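PDB 7M5H: nucleoside 2-deoxyribosyltransferase from Enterococcus faecalis, which probably cleaves the N-glycosidic bond of a deoxynucleotide, consistent with 5-hydroxymethyl-dUMP N-hydrolase activity. Local coordinates for residues V67-L73 / V92-I98. Numbering follows the deposited sequence.
Sequences VLASDLL and VAYAKGI
Ile98 turns CG1 anti to its own carbonyl carbon (chi1 -62°), and an extended chi2 of 175° carries CD1 into the turn made by residues 67-73. CD1 comes to 3.5 Å from Val67 O and 3.7 Å from Ser70 O. The CG2 branch lies over the next part of that turn, 4.0 Å from Asp71 O. Ile98 therefore meets mostly backbone and fills the inside of the bend between helix 56-68 and strand 72-76. Val67 O, beside the CD1 methyl group, accepts a bond from Ser70 N, which closes the turn on itself. Further out, Leu68 CD2 rests 3.6 Å from Lys96 CG and 3.8 Å from Val92 CG1. The Leu68 and Val92 side chains cross at about a right angle. Lys96 meets Leu68 with the aliphatic part of its chain, and its NZ is hydrogen-bonded to a glycerol, probably from the crystallisation liquor. On the inner side, Leu73 CD1 packs 4.3 Å from Ala93 CB. No hydrogen bond joins the two segments. Gly97, with positive phi, is the first residue to leave helical geometry, in a Schellman motif with Ile98 N bonded to Ala93 O, and Ile98 points toward the turn. The contact belongs to the beta-alpha-beta unit of strand 72-76, helix 84-96 and strand 100-103 in this Rossmann-like fold, with Tyr8 of strand 5-10 against Val67, Ser70 and Leu73, and Val100 of strand 100-103 against Leu73 and Ala93.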
# COMPACT_ATOMS: atom_id res chain seq x y z
N VAL B 67 19.06 1.23 -15.16
CA VAL B 67 19.57 1.39 -13.80
C VAL B 67 21.07 1.13 -13.76
O VAL B 67 21.85 1.93 -13.23
CB VAL B 67 18.81 0.47 -12.83
CG1 VAL B 67 19.48 0.47 -11.46
CG2 VAL B 67 17.35 0.88 -12.71
N LEU B 68 21.50 0.01 -14.34
CA LEU B 68 22.91 -0.39 -14.28
C LEU B 68 23.81 0.54 -15.07
O LEU B 68 25.01 0.63 -14.76
CB LEU B 68 23.07 -1.82 -14.78
CG LEU B 68 22.34 -2.91 -14.00
CD1 LEU B 68 22.71 -4.29 -14.51
CD2 LEU B 68 22.62 -2.79 -12.51
N ALA B 69 23.29 1.23 -16.08
CA ALA B 69 24.09 2.16 -16.87
C ALA B 69 24.24 3.53 -16.22
O ALA B 69 24.89 4.40 -16.80
CB ALA B 69 23.49 2.31 -18.27
N SER B 70 23.66 3.73 -15.04
CA SER B 70 23.67 5.03 -14.39
C SER B 70 24.81 5.12 -13.38
O SER B 70 25.29 4.11 -12.86
CB SER B 70 22.34 5.30 -13.68
OG SER B 70 22.13 4.38 -12.63
N ASP B 71 25.25 6.35 -13.13
CA ASP B 71 26.25 6.62 -12.11
C ASP B 71 25.63 6.98 -10.77
O ASP B 71 26.29 6.85 -9.73
CB ASP B 71 27.17 7.76 -12.55
CG ASP B 71 27.87 7.47 -13.87
OD1 ASP B 71 28.51 6.40 -13.98
OD2 ASP B 71 27.77 8.31 -14.79
N LEU B 72 24.37 7.42 -10.77
CA LEU B 72 23.67 7.84 -9.57
C LEU B 72 22.19 7.57 -9.78
O LEU B 72 21.66 7.77 -10.87
CB LEU B 72 23.90 9.32 -9.27
CG LEU B 72 23.06 9.94 -8.15
CD1 LEU B 72 23.45 9.36 -6.80
CD2 LEU B 72 23.19 11.45 -8.15
N LEU B 73 21.52 7.11 -8.72
CA LEU B 73 20.09 6.82 -8.76
C LEU B 73 19.37 7.78 -7.83
O LEU B 73 19.68 7.84 -6.64
CB LEU B 73 19.82 5.36 -8.37
CG LEU B 73 18.40 4.84 -8.56
CD1 LEU B 73 18.41 3.54 -9.33
CD2 LEU B 73 17.72 4.65 -7.21
N VAL B 92 18.79 -3.38 -6.35
CA VAL B 92 19.72 -3.62 -7.44
C VAL B 92 20.88 -2.63 -7.38
O VAL B 92 22.05 -3.00 -7.55
CB VAL B 92 19.00 -3.55 -8.80
CG1 VAL B 92 20.00 -3.60 -9.94
CG2 VAL B 92 17.99 -4.69 -8.93
N ALA B 93 20.57 -1.36 -7.13
CA ALA B 93 21.60 -0.33 -7.11
C ALA B 93 22.59 -0.56 -5.98
O ALA B 93 23.80 -0.39 -6.17
CB ALA B 93 20.96 1.05 -6.99
N TYR B 94 22.10 -0.94 -4.80
CA TYR B 94 23.00 -1.18 -3.68
C TYR B 94 23.95 -2.33 -3.97
O TYR B 94 25.17 -2.22 -3.76
CB TYR B 94 22.21 -1.45 -2.40
CG TYR B 94 23.09 -1.92 -1.26
CD1 TYR B 94 23.83 -1.01 -0.52
CD2 TYR B 94 23.20 -3.27 -0.95
CE1 TYR B 94 24.65 -1.44 0.51
CE2 TYR B 94 24.02 -3.70 0.07
CZ TYR B 94 24.74 -2.78 0.80
OH TYR B 94 25.56 -3.21 1.83
N ALA B 95 23.41 -3.45 -4.45
CA ALA B 95 24.24 -4.63 -4.69
C ALA B 95 25.27 -4.38 -5.78
O ALA B 95 26.35 -4.99 -5.76
CB ALA B 95 23.36 -5.83 -5.05
N LYS B 96 24.98 -3.49 -6.72
CA LYS B 96 25.92 -3.13 -7.76
C LYS B 96 26.81 -1.95 -7.38
O LYS B 96 27.70 -1.59 -8.16
CB LYS B 96 25.18 -2.81 -9.06
CG LYS B 96 24.50 -4.01 -9.69
CD LYS B 96 25.51 -5.06 -10.11
CE LYS B 96 24.84 -6.23 -10.80
NZ LYS B 96 25.82 -7.26 -11.25
N GLY B 97 26.60 -1.36 -6.21
CA GLY B 97 27.44 -0.26 -5.77
C GLY B 97 27.11 1.08 -6.37
O GLY B 97 27.98 1.96 -6.40
N ILE B 98 25.89 1.27 -6.86
CA ILE B 98 25.47 2.54 -7.45
C ILE B 98 24.82 3.38 -6.35
O ILE B 98 23.81 2.94 -5.78
CB ILE B 98 24.51 2.32 -8.62
CG1 ILE B 98 25.20 1.52 -9.73
CG2 ILE B 98 24.00 3.65 -9.15
CD1 ILE B 98 24.29 1.15 -10.88